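Periphilin-1 (Homo sapiens, PDB 6SWG) is a component of the HUSH transcriptional silencing complex and probably uses its helical C-terminal domain to assemble with a partner protein and a second copy of itself. Local coordinates at residues 30-33 and 34-38; 37-40 and 41-45; 78-81 and 82-86. All blocks are in the same frame, centred on the assembly; numbering follows the deposited sequence.

Interaction 1. Residues 30-33 and 34-38; sequences SKTK and EIEQV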
# COMPACT_ATOMS: atom_id res chain seq x y z
N SER B 30 11.49 -11.38 20.03
CA SER B 30 11.54 -11.35 18.58
C SER B 30 10.15 -11.19 17.99
O SER B 30 9.98 -10.43 17.03
CB SER B 30 12.18 -12.61 18.03
OG SER B 30 13.56 -12.55 18.23
N LYS B 31 9.16 -11.90 18.55
CA LYS B 31 7.79 -11.75 18.06
C LYS B 31 7.31 -10.33 18.22
O LYS B 31 6.68 -9.77 17.32
CB LYS B 31 6.83 -12.67 18.82
CG LYS B 31 5.44 -12.82 18.19
CD LYS B 31 5.47 -13.33 16.74
CE LYS B 31 4.10 -13.26 16.08
NZ LYS B 31 4.13 -13.85 14.71
N THR B 32 7.69 -9.71 19.32
CA THR B 32 7.32 -8.34 19.54
C THR B 32 7.98 -7.45 18.52
O THR B 32 7.33 -6.57 17.93
CB THR B 32 7.72 -7.94 20.97
OG1 THR B 32 7.01 -8.75 21.94
CG2 THR B 32 7.43 -6.50 21.19
N LYS B 33 9.26 -7.69 18.25
CA LYS B 33 9.94 -6.84 17.28
C LYS B 33 9.30 -6.97 15.90
O LYS B 33 9.07 -5.95 15.21
CB LYS B 33 11.42 -7.18 17.27
CG LYS B 33 12.18 -6.38 16.25
CD LYS B 33 13.67 -6.70 16.33
CE LYS B 33 14.53 -5.88 15.32
NZ LYS B 33 16.02 -6.08 15.65
N GLU B 34 8.98 -8.20 15.49
CA GLU B 34 8.35 -8.41 14.19
C GLU B 34 7.00 -7.69 14.10
O GLU B 34 6.70 -7.01 13.11
CB GLU B 34 8.20 -9.90 13.94
CG GLU B 34 7.32 -10.27 12.77
CD GLU B 34 6.90 -11.77 12.86
OE1 GLU B 34 6.16 -12.15 13.80
OE2 GLU B 34 7.33 -12.57 12.00
N ILE B 35 6.16 -7.83 15.14
CA ILE B 35 4.86 -7.16 15.11
C ILE B 35 5.07 -5.66 14.99
O ILE B 35 4.32 -4.97 14.30
CB ILE B 35 4.06 -7.51 16.38
CG1 ILE B 35 3.65 -8.99 16.42
CG2 ILE B 35 2.87 -6.55 16.61
CD1 ILE B 35 3.16 -9.39 17.88
N GLU B 36 6.06 -5.11 15.70
CA GLU B 36 6.24 -3.67 15.64
C GLU B 36 6.70 -3.26 14.24
O GLU B 36 6.25 -2.25 13.71
CB GLU B 36 7.19 -3.22 16.75
CG GLU B 36 6.60 -3.50 18.13
CD GLU B 36 7.47 -3.08 19.33
OE1 GLU B 36 6.90 -2.75 20.38
OE2 GLU B 36 8.72 -3.16 19.27
N GLN B 37 7.54 -4.04 13.60
CA GLN B 37 7.95 -3.66 12.26
C GLN B 37 6.74 -3.65 11.33
O GLN B 37 6.51 -2.70 10.56
CB GLN B 37 9.02 -4.61 11.74
CG GLN B 37 10.28 -4.45 12.51
CD GLN B 37 11.33 -5.49 12.15
OE1 GLN B 37 11.02 -6.56 11.60
NE2 GLN B 37 12.58 -5.19 12.50
N VAL B 38 5.95 -4.71 11.40
CA VAL B 38 4.78 -4.75 10.54
C VAL B 38 3.88 -3.56 10.84
O VAL B 38 3.40 -2.89 9.92
CB VAL B 38 4.04 -6.09 10.69
CG1 VAL B 38 2.74 -6.02 9.95
CG2 VAL B 38 4.93 -7.24 10.18
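Ser30 opens the first rung of an i to i+4 ladder along helix 23-56: its carbonyl O takes the amide hydrogen of Glu34, with Ser30 O and Glu34 N 2.9 Å apart. Lys31 makes an i to i+3 salt bridge on the same turn. Its CG stands anti to the backbone N (chi1 -168°), and a bend at chi2 (57°) swings the chain along the helix, so that Lys31 NZ comes 2.8 Å from Glu34 OE1. The ammonium approaches from the syn side, 17° out of the carboxylate plane. Glu82, on helix 61-93, is a second but weak, long ionic partner for Lys31. Closer to the backbone, Lys31 CG touches Ile35 CD1 at 4.1 Å. Thr32 lies side by side with Glu36, its methyl CG2 3.9 Å from Glu36 OE1, while Thr32 OG1 turns back to bond Ile28 O. Thr32 and Ile35 both pack against Leu83 of helix 61-93 and against apolar side chains of the partner protein's chain. Lys33, fully extended, crosses Gln37 at a slant near its amide end, where Lys33 CE lies 3.5 Å from Gln37 NE2.

Interaction 2. Residues 37-40 and 41-45; sequences QVYR and QDCET
Cys43 SG sits over one face of the Tyr39 ring, a sulfur-aromatic contact between positions i and i+4 of helix 23-56. The sulfur is 3.5 Å from the ring centroid, 21° off the normal, and displaced toward CZ on the hydroxyl side. Two different first torsions allow this: Tyr39 CG is anti to its own amide nitrogen (chi1 -176°), while Cys43 SG lies beside its nitrogen (chi1 -71°), which tips the sulfur back toward the preceding turn and over the ring. Tyr39 O also receives the amide hydrogen of Cys43, so the pair is joined through backbone as well as side chain.

Further out, the ring is set by helix 61-93, with Tyr39 OH hydrogen-bonded to Leu72 O and the ring resting on Ile75 and Cys79. Apolar side chains of the partner protein's chain reach both Tyr39 and Cys43. With an alanine at Tyr39 the thiol is likely to lose its aromatic face, and Leu72 O its hydroxyl mate.

On a more exposed side, Arg40 and Glu44 form a long salt bridge, Arg40 NE to Glu44 OE2 3.5 Å, with the guanidinium and carboxylate nearly perpendicular. Val38 and Asp42 run side by side, and Val38 CG1 is 3.9 Å from Asp42 OD2. Thr45 packs on Thr45 of the second subunit, a copy of this protein. Within the helix, Thr45 OG1 donates to Gln41 O at 3.2 Å from 35° above the carbonyl plane, on the face opposite to that used by Thr45 N.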
# COMPACT_ATOMS: atom_id res chain seq x y z
N GLN B 37 7.54 -4.04 13.60
CA GLN B 37 7.95 -3.66 12.26
C GLN B 37 6.74 -3.65 11.33
O GLN B 37 6.51 -2.70 10.56
CB GLN B 37 9.02 -4.61 11.74
CG GLN B 37 10.28 -4.45 12.51
CD GLN B 37 11.33 -5.49 12.15
OE1 GLN B 37 11.02 -6.56 11.60
NE2 GLN B 37 12.58 -5.19 12.50
N VAL B 38 5.95 -4.71 11.40
CA VAL B 38 4.78 -4.75 10.54
C VAL B 38 3.88 -3.56 10.84
O VAL B 38 3.40 -2.89 9.92
CB VAL B 38 4.04 -6.09 10.69
CG1 VAL B 38 2.74 -6.02 9.95
CG2 VAL B 38 4.93 -7.24 10.18
N TYR B 39 3.69 -3.24 12.12
CA TYR B 39 2.77 -2.15 12.42
C TYR B 39 3.33 -0.85 11.87
O TYR B 39 2.57 -0.03 11.35
CB TYR B 39 2.51 -2.07 13.92
CG TYR B 39 1.49 -1.03 14.31
CD1 TYR B 39 0.17 -1.08 13.82
CD2 TYR B 39 1.82 -0.01 15.17
CE1 TYR B 39 -0.78 -0.09 14.12
CE2 TYR B 39 0.87 0.95 15.56
CZ TYR B 39 -0.41 0.88 15.03
OH TYR B 39 -1.31 1.85 15.39
N ARG B 40 4.66 -0.65 11.98
CA ARG B 40 5.24 0.62 11.55
C ARG B 40 5.04 0.78 10.06
O ARG B 40 4.68 1.85 9.58
CB ARG B 40 6.72 0.68 11.90
CG ARG B 40 7.42 1.96 11.45
CD ARG B 40 8.90 2.02 11.89
NE ARG B 40 9.30 3.41 12.12
CZ ARG B 40 9.45 3.96 13.31
NH1 ARG B 40 9.27 3.26 14.43
NH2 ARG B 40 9.81 5.23 13.40
N GLN B 41 5.29 -0.29 9.32
CA GLN B 41 5.02 -0.34 7.90
C GLN B 41 3.58 0.05 7.58
O GLN B 41 3.34 0.88 6.70
CB GLN B 41 5.28 -1.77 7.43
CG GLN B 41 5.00 -2.07 5.98
CD GLN B 41 6.09 -1.59 5.07
OE1 GLN B 41 7.05 -0.94 5.53
NE2 GLN B 41 5.99 -1.93 3.77
N ASP B 42 2.61 -0.54 8.28
CA ASP B 42 1.21 -0.21 8.00
C ASP B 42 0.91 1.24 8.32
O ASP B 42 0.24 1.93 7.54
CB ASP B 42 0.29 -1.13 8.77
CG ASP B 42 0.46 -2.62 8.37
OD1 ASP B 42 1.03 -2.96 7.28
OD2 ASP B 42 -0.01 -3.43 9.19
N CYS B 43 1.43 1.76 9.44
CA CYS B 43 1.13 3.14 9.76
C CYS B 43 1.70 4.06 8.67
O CYS B 43 0.99 4.94 8.14
CB CYS B 43 1.68 3.51 11.14
SG CYS B 43 0.77 2.73 12.55
N GLU B 44 2.97 3.86 8.29
CA GLU B 44 3.57 4.72 7.28
C GLU B 44 2.83 4.60 5.94
O GLU B 44 2.56 5.60 5.28
CB GLU B 44 5.06 4.42 7.15
CG GLU B 44 5.86 5.00 8.33
CD GLU B 44 7.29 4.47 8.46
OE1 GLU B 44 7.61 3.45 7.83
OE2 GLU B 44 8.10 5.06 9.22
N THR B 45 2.39 3.40 5.57
CA THR B 45 1.63 3.29 4.33
C THR B 45 0.29 4.03 4.41
O THR B 45 -0.04 4.83 3.53
CB THR B 45 1.46 1.82 3.99
OG1 THR B 45 2.74 1.29 3.60
CG2 THR B 45 0.43 1.62 2.87

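Interaction 3. Residues 78-81 and 82-86; sequences RCVE and ELKHF
Val80 CG1 points anti to its backbone N (chi1 173°), and Lys84 sets CG beside its own nitrogen before running out fully extended; together these torsions lay the two side chains next to each other, pointing the same way. They touch near the lysine's far end, at the carbon next to the ammonium, Val80 CG1 to Lys84 CE at 4.0 Å, and the ammonium leads on away from the valine. Glu81 is folded instead: a bend at chi2 (-73°) turns its carboxylate forward, toward the next turn, where Glu81 OE1 comes 4.1 Å from His85 CB. The imidazole itself leads elsewhere. Its plane is turned 64° from that of the carboxylate, and Glu81 OE1 and His85 ND1 remain 5.6 Å apart, too far for direct contact.

Beneath these pairs runs the regular backbone of helix 61-93, the second arm of an antiparallel helical hairpin with helix 23-56. Glu82 N bonds Arg78 O, Leu83 N bonds Cys79 O, and Lys84 N bonds Val80 O at 3.1 Å. Cys79 and Leu83, buried on the inner side, meet Ile35 of the first arm, and Val80 and Lys84 pack against apolar side chains of the partner protein's chain. Arg78 directs its guanidinium back along its own helix to a salt bridge with Glu74. Glu82 CB rests 3.2 Å from Cys79 O, and on the next turn His85 N bonds Glu81 O at 2.8 Å.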
# COMPACT_ATOMS: atom_id res chain seq x y z
N ARG B 78 -5.18 -5.19 17.18
CA ARG B 78 -4.93 -6.54 16.66
C ARG B 78 -3.49 -6.96 16.91
O ARG B 78 -3.23 -8.13 17.22
CB ARG B 78 -5.29 -6.65 15.18
CG ARG B 78 -6.81 -6.64 14.96
CD ARG B 78 -7.18 -6.80 13.50
NE ARG B 78 -8.61 -6.61 13.26
CZ ARG B 78 -9.15 -6.49 12.05
NH1 ARG B 78 -8.38 -6.53 10.97
NH2 ARG B 78 -10.47 -6.33 11.92
N CYS B 79 -2.55 -6.02 16.77
CA CYS B 79 -1.16 -6.29 17.12
C CYS B 79 -1.06 -6.77 18.56
O CYS B 79 -0.51 -7.84 18.85
CB CYS B 79 -0.33 -5.03 16.86
SG CYS B 79 -0.17 -4.80 15.07
N VAL B 80 -1.69 -6.02 19.47
CA VAL B 80 -1.70 -6.44 20.86
C VAL B 80 -2.27 -7.84 20.98
O VAL B 80 -1.63 -8.74 21.60
CB VAL B 80 -2.50 -5.43 21.70
CG1 VAL B 80 -2.66 -5.94 23.14
CG2 VAL B 80 -1.87 -4.01 21.54
N GLU B 81 -3.44 -8.10 20.34
CA GLU B 81 -4.02 -9.43 20.44
C GLU B 81 -3.06 -10.47 19.89
O GLU B 81 -2.90 -11.54 20.49
CB GLU B 81 -5.35 -9.54 19.72
CG GLU B 81 -6.26 -10.48 20.51
CD GLU B 81 -5.84 -11.98 20.40
OE1 GLU B 81 -5.66 -12.44 19.24
OE2 GLU B 81 -5.65 -12.69 21.47
N GLU B 82 -2.37 -10.16 18.80
CA GLU B 82 -1.47 -11.10 18.17
C GLU B 82 -0.41 -11.55 19.16
O GLU B 82 -0.23 -12.75 19.40
CB GLU B 82 -0.82 -10.45 16.96
CG GLU B 82 0.21 -11.33 16.33
CD GLU B 82 0.65 -10.87 14.94
OE1 GLU B 82 0.22 -9.78 14.50
OE2 GLU B 82 1.39 -11.65 14.27
N LEU B 83 0.18 -10.58 19.89
CA LEU B 83 1.25 -10.92 20.82
C LEU B 83 0.70 -11.80 21.94
O LEU B 83 1.31 -12.82 22.31
CB LEU B 83 1.89 -9.66 21.37
CG LEU B 83 3.01 -9.97 22.37
CD1 LEU B 83 4.12 -10.77 21.77
CD2 LEU B 83 3.58 -8.67 22.94
N LYS B 84 -0.50 -11.46 22.44
CA LYS B 84 -1.08 -12.30 23.50
C LYS B 84 -1.31 -13.71 22.98
O LYS B 84 -0.89 -14.69 23.61
CB LYS B 84 -2.36 -11.71 24.05
CG LYS B 84 -2.13 -10.45 24.81
CD LYS B 84 -3.46 -9.89 25.33
CE LYS B 84 -3.24 -8.58 26.07
NZ LYS B 84 -4.44 -8.00 26.77
N HIS B 85 -1.85 -13.81 21.77
CA HIS B 85 -2.04 -15.13 21.18
C HIS B 85 -0.75 -15.92 21.18
O HIS B 85 -0.72 -17.06 21.67
CB HIS B 85 -2.58 -15.04 19.76
CG HIS B 85 -3.22 -16.30 19.33
ND1 HIS B 85 -2.71 -17.08 18.32
CD2 HIS B 85 -4.29 -16.97 19.82
CE1 HIS B 85 -3.46 -18.16 18.18
NE2 HIS B 85 -4.43 -18.11 19.07
N PHE B 86 0.35 -15.27 20.77
CA PHE B 86 1.63 -15.95 20.69
C PHE B 86 2.04 -16.45 22.07
O PHE B 86 2.18 -17.66 22.28
CB PHE B 86 2.67 -14.99 20.15
CG PHE B 86 4.04 -15.56 20.07
CD1 PHE B 86 4.89 -15.50 21.15
CD2 PHE B 86 4.49 -16.13 18.90
CE1 PHE B 86 6.15 -16.00 21.07
CE2 PHE B 86 5.76 -16.64 18.81
CZ PHE B 86 6.60 -16.56 19.90

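Overall arrangement
Interactions 1 and 2 are successive turns of helix 23-56, their centres about 11 Å apart and sharing Gln37 and Val38, whereas interaction 3 belongs to helix 61-93, the returning arm of the hairpin. Interaction 1 lies directly across from interaction 3, again about 11 Å between centres: Lys31 CG meets Phe86 CD2 at 3.5 Å, and Ile35 CG2 meets Cys79 CB at 3.5 Å. The centre of interaction 2 is about 16 Å from that of interaction 3, but Tyr39 CD1 still reaches Cys79 SG at 3.9 Å. Cys79 is thus touched from both. The partner protein's chain packs on residues of all three contacts, while the second subunit meets interaction 2 at Thr45.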